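Local structure of xylulose kinase (Bifidobacterium adolescentis ATCC 15703, 3I8B) at residues 61-66 and 258-263; 86-91 and 148-153; 297-302 and 326-331; 363-368 and 384-389. The protein probably catalyses the ATP-dependent phosphorylation of D-xylulose to D-xylulose 5-phosphate, as a carbohydrate kinase of the FGGY family. All coordinates share one frame; numbering follows the deposited sequence.

How the contacts relate
Contact 3 is the core member of the set: two strands of the large C-terminal sheet joined by backbone bonds and mostly small apolar side chains. Contact 4 repeats the antiparallel ladder near the surface, with an aromatic ring added, and helix 396-420 packs on both; the centres of contacts 3 and 4 lie about 24 Å apart. The N-terminal pair, both partly buried, differs in kind. Contact 1 joins two turns at the rim of the five-stranded sheet, with waters and charged side chains taking part, whereas contact 2, nested along the chain within the loop that contact 1 closes, relies on selenium, ring and guanidinium packing between strand 90-91, with the approach to it, and helix 143-153. Contacts 1 and 4 lie on opposite sides of the chain's centre.

Contact 1. Residues 61-66 and 258-263; sequences GLDDVS and AGKNVE
Asp-63 and Lys-260 run alongside each other in the same sense, the carboxylate following the extended aliphatic part of the lysine. OD2 of Asp-63 comes 3.7 Å from CE of Lys-260. The gap from OD2 of Asp-63 to NZ of Lys-260 is 4.1 Å, so the opposite charges probably attract but are beyond a salt bridge. The other oxygen, OD1, takes a hydrogen bond from a water that in turn accepts from the backbone N of Lys-260. Asn-261 approaches from beside this pair, its ND2 3.6 Å from CB of Asp-63, while its backbone N donates to Asp-63 O at 3.0 Å. Val-262 also faces the 61-66 turn, but farther along it. With its CG1 anti to the carbonyl carbon (chi1 -51°), that methyl presses on the backbone of Asp-64, 3.4 Å from its C atom, and CG2 turns to Val-65 O and Ser-66 OG. Val-65 O is buried here without a polar partner in the model; CA of Gly-259 lies against it at 3.3 Å. CB of Leu-62 meets CB of Ala-258 at 3.6 Å, and Leu-62 O is gripped twice, by Val-65 N and Gly-259 N from opposite faces of its carbonyl plane. Asp-64 turns from the contact to a salt bridge with Arg-31. A second water joins Ser-66 OG to Glu-263 O. Each segment contains a type I beta turn, Leu-62 to Val-65 leading straight into strand 65-72, Gly-259 to Val-262 lying shortly before its parallel neighbour 267-273 in the actin-like N-terminal domain.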
loop_
_atom_site.group_PDB
_atom_site.type_symbol
_atom_site.label_atom_id
_atom_site.label_comp_id
_atom_site.label_asym_id
_atom_site.label_seq_id
_atom_site.Cartn_x
_atom_site.Cartn_y
_atom_site.Cartn_z
ATOM N N GLY A 61 -26.128 -10.400 2.834
ATOM C CA GLY A 61 -26.498 -9.232 3.615
ATOM C C GLY A 61 -25.682 -9.127 4.882
ATOM O O GLY A 61 -24.882 -10.016 5.190
ATOM N N LEU A 62 -25.893 -8.033 5.614
ATOM C CA LEU A 62 -25.139 -7.724 6.817
ATOM C C LEU A 62 -26.070 -7.391 7.998
ATOM O O LEU A 62 -25.666 -6.711 8.941
ATOM C CB LEU A 62 -24.219 -6.528 6.553
ATOM C CG LEU A 62 -23.327 -6.572 5.312
ATOM C CD1 LEU A 62 -22.606 -5.247 5.088
ATOM C CD2 LEU A 62 -22.339 -7.715 5.440
ATOM N N ASP A 63 -27.311 -7.858 7.940
ATOM C CA ASP A 63 -28.291 -7.539 8.975
ATOM C C ASP A 63 -27.864 -8.091 10.337
ATOM O O ASP A 63 -28.284 -7.579 11.371
ATOM C CB ASP A 63 -29.659 -8.126 8.642
ATOM C CG ASP A 63 -30.298 -7.497 7.429
ATOM O OD1 ASP A 63 -29.898 -6.379 7.008
ATOM O OD2 ASP A 63 -31.236 -8.136 6.905
ATOM N N ASP A 64 -27.045 -9.140 10.327
ATOM C CA ASP A 64 -26.595 -9.771 11.565
ATOM C C ASP A 64 -25.164 -9.391 11.946
ATOM O O ASP A 64 -24.513 -10.093 12.725
ATOM C CB ASP A 64 -26.717 -11.295 11.459
ATOM C CG ASP A 64 -25.983 -11.869 10.239
ATOM O OD1 ASP A 64 -25.414 -11.092 9.439
ATOM O OD2 ASP A 64 -25.989 -13.110 10.070
ATOM N N VAL A 65 -24.679 -8.273 11.410
ATOM C CA VAL A 65 -23.290 -7.887 11.612
ATOM C C VAL A 65 -23.162 -6.727 12.610
ATOM O O VAL A 65 -23.887 -5.735 12.511
ATOM C CB VAL A 65 -22.613 -7.560 10.255
ATOM C CG1 VAL A 65 -21.225 -7.007 10.458
ATOM C CG2 VAL A 65 -22.583 -8.819 9.375
ATOM N N SER A 66 -22.225 -6.874 13.554
ATOM C CA SER A 66 -22.036 -5.962 14.692
ATOM C C SER A 66 -20.942 -4.891 14.520
ATOM O O SER A 66 -20.937 -3.875 15.216
ATOM C CB SER A 66 -21.741 -6.783 15.949
ATOM O OG SER A 66 -22.890 -7.500 16.361
ATOM N N ALA A 258 -26.345 -2.307 7.301
ATOM C CA ALA A 258 -25.848 -3.331 8.220
ATOM C C ALA A 258 -26.404 -3.171 9.641
ATOM O O ALA A 258 -26.803 -2.070 10.029
ATOM C CB ALA A 258 -24.320 -3.334 8.253
ATOM N N GLY A 259 -26.427 -4.275 10.393
ATOM C CA GLY A 259 -26.743 -4.258 11.818
ATOM C C GLY A 259 -28.186 -4.106 12.284
ATOM O O GLY A 259 -28.410 -3.988 13.489
ATOM N N LYS A 260 -29.176 -4.107 11.384
ATOM C CA LYS A 260 -30.557 -3.900 11.850
ATOM C C LYS A 260 -31.048 -4.971 12.842
ATOM O O LYS A 260 -31.926 -4.699 13.662
ATOM C CB LYS A 260 -31.549 -3.738 10.695
ATOM C CG LYS A 260 -32.004 -5.033 10.056
ATOM C CD LYS A 260 -32.959 -4.763 8.907
ATOM C CE LYS A 260 -33.751 -6.016 8.552
ATOM N NZ LYS A 260 -34.583 -5.817 7.322
ATOM N N ASN A 261 -30.479 -6.173 12.769
ATOM C CA ASN A 261 -30.890 -7.281 13.635
ATOM C C ASN A 261 -29.904 -7.608 14.755
ATOM O O ASN A 261 -29.912 -8.722 15.276
ATOM C CB ASN A 261 -31.176 -8.556 12.816
ATOM C CG ASN A 261 -32.394 -8.415 11.919
ATOM O OD1 ASN A 261 -33.316 -7.672 12.235
ATOM N ND2 ASN A 261 -32.397 -9.123 10.783
ATOM N N VAL A 262 -29.050 -6.659 15.127
ATOM C CA VAL A 262 -28.159 -6.873 16.269
ATOM C C VAL A 262 -28.275 -5.736 17.288
ATOM O O VAL A 262 -28.621 -4.607 16.919
ATOM C CB VAL A 262 -26.677 -6.976 15.844
ATOM C CG1 VAL A 262 -26.501 -7.993 14.730
ATOM C CG2 VAL A 262 -26.173 -5.622 15.398
ATOM N N GLU A 263 -27.986 -6.058 18.554
ATOM C CA GLU A 263 -27.933 -5.097 19.659
ATOM C C GLU A 263 -26.925 -4.004 19.368
ATOM O O GLU A 263 -25.731 -4.279 19.255
ATOM C CB GLU A 263 -27.491 -5.778 20.964
ATOM C CG GLU A 263 -28.503 -6.728 21.614
ATOM C CD GLU A 263 -29.896 -6.122 21.758
ATOM O OE1 GLU A 263 -30.729 -6.403 20.871
ATOM O OE2 GLU A 263 -30.158 -5.378 22.739
HETATM O O HOH W 1 -29.041 -4.108 8.333
HETATM O O HOH W 2 -23.738 -6.438 18.792
#

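Contact 2. Residues 86-91 and 148-153; sequences VIRDAM and AWVAEN
Met-91, present as selenomethionine, meets Trp-149 and Val-150 in the dense part of this contact. Its SE atom lies 3.7 Å from CE3 of Trp-149 and 4.1 Å from CG2 of Val-150, touching both side chains. The bend at the end of the chain (chi3 69°) carries CE over one face of the indole, 4.1 Å from the centroid of the six-membered ring of Trp-149 and offset toward the rim. The methyl thus makes a CH-pi contact, while the selenium stands obliquely to the same ring. This is a Met-aromatic contact, and it fastens the short strand 90-91, paired with strand 42-43, to helix 143-153 in the N-terminal domain. The side chain of Met-91 is about 9 Å from that of His-75, a predicted substrate-binding residue. Arg-88 makes the looser, partly exposed half. Its CD passes CG2 of Val-150 at 3.9 Å, the two side chains heading in opposite senses, and the guanidinium then meets the outer corner of the indole, NH1 to CZ3 of Trp-149 being 3.8 Å. The two planes are 74° apart, so no stack forms: CZ3 stands over a face of the guanidinium, offset toward its rim. NE is salt-bridged to Glu-154, NH1 is also hydrogen-bonded close by in the chain, and NH2 of Arg-88 donates to Asp-89 O at 3.0 Å. Across the indole from CE, the amide nitrogen of solvent-exposed Asn-153 lies above the ring and donates to the backbone oxygen of Trp-149, which also accepts from Asn-153 N.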
loop_
_atom_site.group_PDB
_atom_site.type_symbol
_atom_site.label_atom_id
_atom_site.label_comp_id
_atom_site.label_asym_id
_atom_site.label_seq_id
_atom_site.Cartn_x
_atom_site.Cartn_y
_atom_site.Cartn_z
ATOM N N VAL A 86 -19.598 13.559 -6.066
ATOM C CA VAL A 86 -18.250 13.373 -6.581
ATOM C C VAL A 86 -18.062 14.310 -7.766
ATOM O O VAL A 86 -18.839 14.279 -8.710
ATOM C CB VAL A 86 -17.994 11.904 -6.997
ATOM C CG1 VAL A 86 -16.650 11.777 -7.708
ATOM C CG2 VAL A 86 -18.044 10.990 -5.759
ATOM N N ILE A 87 -17.030 15.147 -7.708
ATOM C CA ILE A 87 -16.795 16.180 -8.723
ATOM C C ILE A 87 -16.346 15.670 -10.118
ATOM O O ILE A 87 -16.806 16.167 -11.146
ATOM C CB ILE A 87 -15.791 17.256 -8.201
ATOM C CG1 ILE A 87 -16.429 18.060 -7.057
ATOM C CG2 ILE A 87 -15.365 18.185 -9.342
ATOM C CD1 ILE A 87 -15.439 18.869 -6.210
ATOM N N ARG A 88 -15.445 14.694 -10.135
ATOM C CA ARG A 88 -14.859 14.154 -11.363
ATOM C C ARG A 88 -14.333 12.782 -10.976
ATOM O O ARG A 88 -14.278 12.461 -9.797
ATOM C CB ARG A 88 -13.654 14.988 -11.813
ATOM C CG ARG A 88 -12.473 14.645 -10.922
ATOM C CD ARG A 88 -11.099 14.883 -11.424
ATOM N NE ARG A 88 -10.904 14.869 -12.863
ATOM C CZ ARG A 88 -10.488 13.833 -13.578
ATOM N NH1 ARG A 88 -10.305 13.999 -14.880
ATOM N NH2 ARG A 88 -10.270 12.647 -13.016
ATOM N N ASP A 89 -13.897 11.987 -11.951
ATOM C CA ASP A 89 -13.453 10.622 -11.654
ATOM C C ASP A 89 -12.325 10.526 -10.628
ATOM O O ASP A 89 -11.438 11.364 -10.576
ATOM C CB ASP A 89 -13.035 9.896 -12.935
ATOM C CG ASP A 89 -14.217 9.330 -13.696
ATOM O OD1 ASP A 89 -15.373 9.667 -13.371
ATOM O OD2 ASP A 89 -13.978 8.547 -14.625
ATOM N N ALA A 90 -12.373 9.487 -9.800
ATOM C CA ALA A 90 -11.297 9.254 -8.870
ATOM C C ALA A 90 -10.076 8.875 -9.666
ATOM O O ALA A 90 -10.170 8.106 -10.629
ATOM C CB ALA A 90 -11.666 8.146 -7.869
HETATM N N MSE A 91 -8.930 9.427 -9.278
HETATM C CA MSE A 91 -7.668 9.083 -9.925
HETATM C C MSE A 91 -6.875 8.202 -8.985
HETATM O O MSE A 91 -6.600 8.582 -7.842
HETATM C CB MSE A 91 -6.883 10.346 -10.275
HETATM C CG MSE A 91 -7.709 11.327 -11.094
HETATM SE SE MSE A 91 -6.771 13.026 -11.344
HETATM C CE MSE A 91 -5.332 12.379 -12.531
ATOM N N ALA A 148 -3.136 18.275 -7.219
ATOM C CA ALA A 148 -2.290 19.139 -8.045
ATOM C C ALA A 148 -2.654 19.082 -9.528
ATOM O O ALA A 148 -2.765 20.112 -10.192
ATOM C CB ALA A 148 -0.835 18.770 -7.863
ATOM N N TRP A 149 -2.830 17.873 -10.043
ATOM C CA TRP A 149 -3.125 17.681 -11.447
ATOM C C TRP A 149 -4.465 18.324 -11.793
ATOM O O TRP A 149 -4.623 18.953 -12.849
ATOM C CB TRP A 149 -3.138 16.187 -11.796
ATOM C CG TRP A 149 -3.477 15.944 -13.237
ATOM C CD1 TRP A 149 -2.599 15.729 -14.261
ATOM C CD2 TRP A 149 -4.787 15.923 -13.820
ATOM N NE1 TRP A 149 -3.280 15.566 -15.441
ATOM C CE2 TRP A 149 -4.626 15.673 -15.197
ATOM C CE3 TRP A 149 -6.085 16.065 -13.302
ATOM C CZ2 TRP A 149 -5.711 15.579 -16.070
ATOM C CZ3 TRP A 149 -7.159 15.979 -14.164
ATOM C CH2 TRP A 149 -6.965 15.736 -15.537
ATOM N N VAL A 150 -5.434 18.160 -10.898
ATOM C CA VAL A 150 -6.758 18.725 -11.107
ATOM C C VAL A 150 -6.695 20.251 -11.091
ATOM O O VAL A 150 -7.392 20.915 -11.863
ATOM C CB VAL A 150 -7.774 18.230 -10.048
ATOM C CG1 VAL A 150 -9.110 18.935 -10.237
ATOM C CG2 VAL A 150 -7.948 16.714 -10.147
ATOM N N ALA A 151 -5.869 20.812 -10.210
ATOM C CA ALA A 151 -5.726 22.270 -10.172
ATOM C C ALA A 151 -5.117 22.763 -11.477
ATOM O O ALA A 151 -5.492 23.815 -11.995
ATOM C CB ALA A 151 -4.876 22.710 -8.992
ATOM N N GLU A 152 -4.184 21.999 -12.015
ATOM C CA GLU A 152 -3.488 22.421 -13.229
ATOM C C GLU A 152 -4.347 22.231 -14.481
ATOM O O GLU A 152 -4.355 23.080 -15.371
ATOM C CB GLU A 152 -2.147 21.691 -13.364
ATOM C CG GLU A 152 -1.350 22.034 -14.623
ATOM C CD GLU A 152 -0.932 23.499 -14.698
ATOM O OE1 GLU A 152 -0.659 23.985 -15.824
ATOM O OE2 GLU A 152 -0.885 24.166 -13.641
ATOM N N ASN A 153 -5.093 21.131 -14.538
ATOM C CA ASN A 153 -5.800 20.775 -15.756
ATOM C C ASN A 153 -7.284 21.062 -15.765
ATOM O O ASN A 153 -7.875 21.185 -16.838
ATOM C CB ASN A 153 -5.551 19.302 -16.080
ATOM C CG ASN A 153 -4.108 19.038 -16.449
ATOM O OD1 ASN A 153 -3.704 19.252 -17.587
ATOM N ND2 ASN A 153 -3.320 18.578 -15.485
#

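Contact 3. Residues 297-302 and 326-331; sequences GVAAAI and PLACTI
Peptide planes are the flat groups where Ala-299 meets Ala-328 and Gly-297 meets Thr-330, joined by N-H...O bonds whose donors are tilted from the carbonyl planes. Ala-328 N donates to Ala-299 O at 2.8 Å, with the return bond from Ala-299 N to Ala-328 O, and Gly-297 and Thr-330 exchange a second such pair. The tilt is greatest at Gly-297 O, where Thr-330 N sits 40° above the plane. Ala-301 N adds a fifth bond, aimed almost straight down the carbonyl of Pro-326. One face of the ladder carries Val-298, Ala-300, Leu-327 and Cys-329. Here CG of Leu-327 stands anti to its N (chi1 -171°), bringing CD1 within 3.5 Å of Ala-300 CB and 3.7 Å of Val-298 CG1, so that one methyl bridges two residues of the partner strand. The other face bears Ala-299 and Ala-328, with CB of Ala-299 4.2 Å from CB of Ala-328. Beyond them comes Thr-330, whose OG1 lies 3.2 Å from CA of Gly-297 and is hydrogen-bonded to Gln-411. At the far end CD of Pro-326 comes 3.1 Å from O of Ala-301. Helix 396-420 touches Ala-301, Pro-326 and Thr-330. Helix 274-281 touches Val-298 and Leu-327 on the first face, through Asn-275, and the side chain of Leu-327 is about 7 Å from that of Asp-274, the predicted proton acceptor. Backbone bonds thus supply nearly all the polar cohesion between these strands, while side chains on both faces meet helices, one of them leading from the probable catalytic residue.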
loop_
_atom_site.group_PDB
_atom_site.type_symbol
_atom_site.label_atom_id
_atom_site.label_comp_id
_atom_site.label_asym_id
_atom_site.label_seq_id
_atom_site.Cartn_x
_atom_site.Cartn_y
_atom_site.Cartn_z
ATOM N N GLY A 297 7.325 -6.147 -6.980
ATOM C CA GLY A 297 7.401 -6.521 -5.578
ATOM C C GLY A 297 7.027 -5.424 -4.600
ATOM O O GLY A 297 7.140 -4.232 -4.911
ATOM N N VAL A 298 6.565 -5.839 -3.420
ATOM C CA VAL A 298 6.316 -4.934 -2.298
ATOM C C VAL A 298 6.853 -5.552 -1.014
ATOM O O VAL A 298 6.361 -6.585 -0.569
ATOM C CB VAL A 298 4.816 -4.675 -2.092
ATOM C CG1 VAL A 298 4.598 -3.823 -0.860
ATOM C CG2 VAL A 298 4.215 -4.004 -3.312
ATOM N N ALA A 299 7.875 -4.928 -0.438
ATOM C CA ALA A 299 8.374 -5.308 0.879
ATOM C C ALA A 299 7.862 -4.329 1.944
ATOM O O ALA A 299 8.210 -3.151 1.932
ATOM C CB ALA A 299 9.893 -5.347 0.881
ATOM N N ALA A 300 7.027 -4.820 2.854
ATOM C CA ALA A 300 6.429 -3.978 3.875
ATOM C C ALA A 300 6.753 -4.542 5.251
ATOM O O ALA A 300 6.464 -5.707 5.544
ATOM C CB ALA A 300 4.925 -3.893 3.674
ATOM N N ALA A 301 7.379 -3.723 6.087
ATOM C CA ALA A 301 7.729 -4.150 7.434
ATOM C C ALA A 301 6.967 -3.300 8.433
ATOM O O ALA A 301 6.634 -2.142 8.158
ATOM C CB ALA A 301 9.241 -4.016 7.669
ATOM N N ILE A 302 6.690 -3.879 9.592
ATOM C CA ILE A 302 6.103 -3.116 10.676
ATOM C C ILE A 302 7.202 -2.598 11.586
ATOM O O ILE A 302 8.009 -3.371 12.109
ATOM C CB ILE A 302 5.104 -3.952 11.451
ATOM C CG1 ILE A 302 4.035 -4.444 10.479
ATOM C CG2 ILE A 302 4.474 -3.135 12.590
ATOM C CD1 ILE A 302 3.507 -5.752 10.843
ATOM N N PRO A 326 7.074 1.074 6.908
ATOM C CA PRO A 326 8.030 1.338 5.824
ATOM C C PRO A 326 7.726 0.405 4.667
ATOM O O PRO A 326 7.673 -0.807 4.857
ATOM C CB PRO A 326 9.386 0.970 6.451
ATOM C CG PRO A 326 9.027 0.122 7.675
ATOM C CD PRO A 326 7.770 0.788 8.174
ATOM N N LEU A 327 7.530 0.963 3.477
ATOM C CA LEU A 327 7.066 0.178 2.347
ATOM C C LEU A 327 7.966 0.381 1.133
ATOM O O LEU A 327 8.140 1.505 0.665
ATOM C CB LEU A 327 5.638 0.574 1.994
ATOM C CG LEU A 327 5.001 -0.349 0.960
ATOM C CD1 LEU A 327 3.937 -1.197 1.623
ATOM C CD2 LEU A 327 4.400 0.485 -0.162
ATOM N N ALA A 328 8.525 -0.716 0.633
ATOM C CA ALA A 328 9.496 -0.674 -0.447
ATOM C C ALA A 328 8.965 -1.353 -1.696
ATOM O O ALA A 328 8.875 -2.582 -1.752
ATOM C CB ALA A 328 10.786 -1.336 -0.007
ATOM N N CYS A 329 8.627 -0.558 -2.706
ATOM C CA CYS A 329 8.180 -1.113 -3.978
ATOM C C CYS A 329 9.345 -1.371 -4.928
ATOM O O CYS A 329 10.242 -0.545 -5.057
ATOM C CB CYS A 329 7.168 -0.186 -4.653
ATOM S SG CYS A 329 5.700 0.090 -3.664
ATOM N N THR A 330 9.329 -2.532 -5.575
ATOM C CA THR A 330 10.302 -2.842 -6.609
ATOM C C THR A 330 9.578 -3.037 -7.942
ATOM O O THR A 330 8.593 -3.775 -8.026
ATOM C CB THR A 330 11.126 -4.097 -6.244
ATOM O OG1 THR A 330 10.253 -5.122 -5.739
ATOM C CG2 THR A 330 12.178 -3.763 -5.185
ATOM N N ILE A 331 10.045 -2.353 -8.979
ATOM C CA ILE A 331 9.484 -2.532 -10.318
ATOM C C ILE A 331 9.667 -3.973 -10.748
ATOM O O ILE A 331 8.774 -4.601 -11.320
ATOM C CB ILE A 331 10.222 -1.671 -11.353
ATOM C CG1 ILE A 331 10.118 -0.185 -10.996
ATOM C CG2 ILE A 331 9.683 -1.963 -12.755
ATOM C CD1 ILE A 331 8.748 0.395 -11.243
#

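Contact 4. Residues 363-368 and 384-389; sequences NGITLV and ATFSGM
Leu-367 faces Phe-386 across a non-hydrogen-bonded pair of an antiparallel ladder, and its side chain climbs the aromatic ring atom by atom. CB lies nearest, 3.6 Å from CE1 of Phe-386. CG, anti to the leucine's own N (chi1 171°), stays within 4.1 Å of that same CE1. CD1 then bends over the ring, 4.0 Å from the centroid of Phe-386 and only 10° off its normal, a CH-pi contact squarely over the face; the same methyl also reaches Thr-385 O and Ala-384 CB. Ile-365 approaches the ring obliquely, its CG2 3.8 Å from CD1 of Phe-386, and lays CG1 against CG of Met-389 (selenomethionine). Four backbone bonds flank this pair, Thr-366 with Ser-387 and Val-368 with Thr-385, the shortest running from Ser-387 N to Thr-366 O at 2.8 Å. Helix 396-420 closes over the apolar face, where Phe-403 meets Phe-386 edge-to-face; helix 496-506 touches Thr-366, Val-368 and Ser-387 on the other. The two-stranded sheet is therefore two-faced in its side chains: apolar, with the Phe-386 ring at its centre, beneath helix 396-420, and mainly hydroxyl-bearing, with Val-368, on the side met by helix 496-506.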
loop_
_atom_site.group_PDB
_atom_site.type_symbol
_atom_site.label_atom_id
_atom_site.label_comp_id
_atom_site.label_asym_id
_atom_site.label_seq_id
_atom_site.Cartn_x
_atom_site.Cartn_y
_atom_site.Cartn_z
ATOM N N ASN A 363 28.753 -18.889 -10.083
ATOM C CA ASN A 363 30.138 -18.880 -10.523
ATOM C C ASN A 363 30.602 -17.493 -10.966
ATOM O O ASN A 363 31.367 -17.364 -11.924
ATOM C CB ASN A 363 30.340 -19.903 -11.643
ATOM C CG ASN A 363 30.296 -21.332 -11.130
ATOM O OD1 ASN A 363 31.233 -21.793 -10.470
ATOM N ND2 ASN A 363 29.202 -22.038 -11.419
ATOM N N GLY A 364 30.106 -16.464 -10.281
ATOM C CA GLY A 364 30.637 -15.121 -10.426
ATOM C C GLY A 364 29.778 -14.129 -11.181
ATOM O O GLY A 364 30.049 -12.935 -11.157
ATOM N N ILE A 365 28.743 -14.611 -11.854
ATOM C CA ILE A 365 27.854 -13.717 -12.580
ATOM C C ILE A 365 26.807 -13.098 -11.659
ATOM O O ILE A 365 26.120 -13.794 -10.911
ATOM C CB ILE A 365 27.136 -14.441 -13.717
ATOM C CG1 ILE A 365 28.152 -14.946 -14.752
ATOM C CG2 ILE A 365 26.087 -13.529 -14.353
ATOM C CD1 ILE A 365 27.518 -15.797 -15.842
ATOM N N THR A 366 26.690 -11.780 -11.730
ATOM C CA THR A 366 25.706 -11.055 -10.945
ATOM C C THR A 366 24.779 -10.267 -11.862
ATOM O O THR A 366 25.230 -9.593 -12.799
ATOM C CB THR A 366 26.386 -10.075 -9.990
ATOM O OG1 THR A 366 27.187 -10.802 -9.053
ATOM C CG2 THR A 366 25.351 -9.249 -9.244
ATOM N N LEU A 367 23.483 -10.371 -11.597
ATOM C CA LEU A 367 22.485 -9.555 -12.268
ATOM C C LEU A 367 21.985 -8.484 -11.314
ATOM O O LEU A 367 21.570 -8.809 -10.197
ATOM C CB LEU A 367 21.296 -10.418 -12.704
ATOM C CG LEU A 367 20.083 -9.632 -13.217
ATOM C CD1 LEU A 367 20.475 -8.753 -14.425
ATOM C CD2 LEU A 367 18.913 -10.558 -13.564
ATOM N N VAL A 368 22.055 -7.221 -11.733
ATOM C CA VAL A 368 21.332 -6.144 -11.064
ATOM C C VAL A 368 20.122 -5.852 -11.934
ATOM O O VAL A 368 20.235 -5.202 -12.974
ATOM C CB VAL A 368 22.181 -4.870 -10.882
ATOM C CG1 VAL A 368 21.345 -3.742 -10.243
ATOM C CG2 VAL A 368 23.408 -5.165 -10.039
ATOM N N ALA A 384 19.060 -2.705 -16.474
ATOM C CA ALA A 384 19.609 -3.920 -15.872
ATOM C C ALA A 384 21.008 -4.257 -16.388
ATOM O O ALA A 384 21.347 -3.961 -17.546
ATOM C CB ALA A 384 18.655 -5.104 -16.064
ATOM N N THR A 385 21.801 -4.902 -15.530
ATOM C CA THR A 385 23.215 -5.154 -15.812
ATOM C C THR A 385 23.710 -6.535 -15.364
ATOM O O THR A 385 23.649 -6.856 -14.185
ATOM C CB THR A 385 24.081 -4.125 -15.083
ATOM O OG1 THR A 385 23.798 -2.813 -15.582
ATOM C CG2 THR A 385 25.564 -4.435 -15.271
ATOM N N PHE A 386 24.215 -7.336 -16.305
ATOM C CA PHE A 386 24.951 -8.562 -15.979
ATOM C C PHE A 386 26.435 -8.243 -15.865
ATOM O O PHE A 386 27.012 -7.667 -16.788
ATOM C CB PHE A 386 24.792 -9.611 -17.083
ATOM C CG PHE A 386 23.564 -10.479 -16.945
ATOM C CD1 PHE A 386 23.395 -11.296 -15.838
ATOM C CD2 PHE A 386 22.602 -10.500 -17.942
ATOM C CE1 PHE A 386 22.268 -12.115 -15.719
ATOM C CE2 PHE A 386 21.472 -11.304 -17.839
ATOM C CZ PHE A 386 21.304 -12.119 -16.726
ATOM N N SER A 387 27.057 -8.643 -14.760
ATOM C CA SER A 387 28.487 -8.422 -14.576
ATOM C C SER A 387 29.211 -9.704 -14.142
ATOM O O SER A 387 28.581 -10.729 -13.910
ATOM C CB SER A 387 28.735 -7.296 -13.564
ATOM O OG SER A 387 28.299 -7.666 -12.267
ATOM N N GLY A 388 30.539 -9.633 -14.050
ATOM C CA GLY A 388 31.347 -10.756 -13.593
ATOM C C GLY A 388 31.462 -11.884 -14.609
ATOM O O GLY A 388 31.851 -13.001 -14.272
HETATM N N MSE A 389 31.140 -11.591 -15.863
HETATM C CA MSE A 389 31.166 -12.617 -16.891
HETATM C C MSE A 389 32.555 -12.955 -17.375
HETATM O O MSE A 389 33.428 -12.092 -17.493
HETATM C CB MSE A 389 30.268 -12.256 -18.059
HETATM C CG MSE A 389 28.837 -12.666 -17.826
HETATM SE SE MSE A 389 27.713 -12.028 -19.269
HETATM C CE MSE A 389 28.603 -12.896 -20.770
#